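Local coordinates for diguanylate cyclase (Vibrio cholerae serotype O1, PDB 6EIB), which catalyses the condensation of two GTP molecules into cyclic di-GMP through its GGDEF-type domain, using magnesium, and takes part in biofilm formation, at residues R18-R23 with Q29-I34. Numbering follows the deposited sequence.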
# COMPACT_ATOMS: atom_id res chain seq x y z
N ARG A 18 4.40 3.10 14.31
CA ARG A 18 5.32 2.91 15.44
C ARG A 18 4.60 2.36 16.70
O ARG A 18 5.18 1.56 17.44
CB ARG A 18 6.04 4.21 15.81
CG ARG A 18 7.12 4.59 14.78
CD ARG A 18 8.08 5.72 15.23
NE ARG A 18 9.10 5.85 14.18
CZ ARG A 18 10.15 5.05 14.06
NH1 ARG A 18 10.36 4.10 14.96
NH2 ARG A 18 11.00 5.21 13.03
N ALA A 19 3.40 2.83 16.97
CA ALA A 19 2.70 2.32 18.17
C ALA A 19 2.31 0.86 17.93
O ALA A 19 2.37 0.02 18.84
CB ALA A 19 1.51 3.17 18.49
N ALA A 20 1.89 0.57 16.70
CA ALA A 20 1.54 -0.80 16.28
C ALA A 20 2.70 -1.78 16.37
O ALA A 20 2.53 -2.92 16.79
CB ALA A 20 0.98 -0.79 14.84
N PHE A 21 3.90 -1.32 16.00
CA PHE A 21 5.10 -2.13 16.10
C PHE A 21 5.34 -2.57 17.54
O PHE A 21 5.58 -3.77 17.83
CB PHE A 21 6.28 -1.29 15.56
CG PHE A 21 7.61 -2.00 15.51
CD1 PHE A 21 8.39 -2.13 16.66
CD2 PHE A 21 8.12 -2.47 14.30
CE1 PHE A 21 9.62 -2.76 16.63
CE2 PHE A 21 9.35 -3.09 14.26
CZ PHE A 21 10.11 -3.24 15.43
N ALA A 22 5.29 -1.62 18.46
CA ALA A 22 5.55 -1.91 19.87
C ALA A 22 4.47 -2.80 20.47
O ALA A 22 4.73 -3.69 21.30
CB ALA A 22 5.66 -0.62 20.66
N ARG A 23 3.23 -2.50 20.11
CA ARG A 23 2.06 -3.28 20.54
C ARG A 23 2.22 -4.74 20.01
O ARG A 23 2.05 -5.72 20.73
CB ARG A 23 0.79 -2.56 20.04
CG ARG A 23 -0.53 -2.90 20.67
CD ARG A 23 -1.49 -1.70 20.56
NE ARG A 23 -1.68 -1.28 19.16
CZ ARG A 23 -1.60 -0.02 18.73
NH1 ARG A 23 -1.35 0.97 19.57
NH2 ARG A 23 -1.78 0.24 17.44
N GLN A 29 1.76 -10.37 18.29
CA GLN A 29 0.84 -10.51 17.19
C GLN A 29 1.58 -10.24 15.88
O GLN A 29 2.52 -9.41 15.84
CB GLN A 29 -0.33 -9.53 17.35
CG GLN A 29 -1.20 -9.76 18.61
CD GLN A 29 -2.22 -8.64 18.80
OE1 GLN A 29 -2.15 -7.60 18.14
NE2 GLN A 29 -3.17 -8.85 19.69
N PRO A 30 1.11 -10.86 14.78
CA PRO A 30 1.75 -10.53 13.50
C PRO A 30 1.37 -9.12 13.07
O PRO A 30 0.29 -8.64 13.40
CB PRO A 30 1.19 -11.58 12.54
CG PRO A 30 -0.17 -12.00 13.15
CD PRO A 30 0.06 -11.89 14.67
N LEU A 31 2.23 -8.46 12.29
CA LEU A 31 1.97 -7.09 11.87
C LEU A 31 2.42 -6.96 10.44
O LEU A 31 3.62 -6.99 10.20
CB LEU A 31 2.77 -6.09 12.73
CG LEU A 31 2.70 -4.60 12.37
CD1 LEU A 31 1.30 -4.06 12.52
CD2 LEU A 31 3.67 -3.74 13.20
N SER A 32 1.51 -6.68 9.51
CA SER A 32 1.88 -6.66 8.08
C SER A 32 1.91 -5.27 7.48
O SER A 32 1.26 -4.34 7.97
CB SER A 32 0.93 -7.55 7.27
OG SER A 32 1.12 -8.93 7.55
N CYS A 33 2.68 -5.13 6.39
CA CYS A 33 2.89 -3.84 5.82
C CYS A 33 2.83 -3.97 4.30
O CYS A 33 3.51 -4.82 3.75
CB CYS A 33 4.27 -3.32 6.27
SG CYS A 33 4.68 -1.71 5.63
N ILE A 34 2.00 -3.17 3.65
CA ILE A 34 1.92 -3.18 2.17
C ILE A 34 2.34 -1.85 1.63
O ILE A 34 1.79 -0.82 2.03
CB ILE A 34 0.49 -3.44 1.64
CG1 ILE A 34 -0.09 -4.73 2.21
CG2 ILE A 34 0.52 -3.50 0.08
CD1 ILE A 34 -1.68 -4.84 2.06
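Leu31 holds CG anti to its backbone N (chi1 176°), and a second torsion of 63° splays its two methyls so that both meet helix 10-27. Each branch has its own target on the helix. CD2 comes up against the backbone of Phe21, 3.6 Å from Phe21 CA and 3.7 Å from Phe21 N, and also lies 3.9 Å from Ala20 C. CD1 meets the methyl of Ala20, with Leu31 CD1 4.0 Å from Ala20 CB. The leucine therefore packs on the peptide link between the two helix residues. Phe21 CA and Leu31 CA, 7.2 Å apart, are the nearest CA pair of the two segments. Phe21 adds its CB, 4.3 Å from Leu31 CD2, and its side chain also touches Leu126 and Ile133 of helix 133-148. No hydrogen bond joins the two segments; the contact is van der Waals packing of methyls on side-chain carbons and helix backbone. In the GGDEF domain, helix 10-27 turns back through a short connection into strand 31-38, the central strand of the five-stranded sheet. Phe17 and Ala24 of the same helix also touch the leucine, and Val85 and Glu87 flank it from the neighbouring strand 81-87. The strand itself is held by backbone bonds, Leu31 to Leu126 and Ser32 to Leu86. At the polar margin, Arg23 folds back over its own helix: Ala19 O lies 3.9 Å above the plane of the Arg23 guanidinium, over its centre, and Arg23 NE makes a salt bridge with OE2 of Glu87.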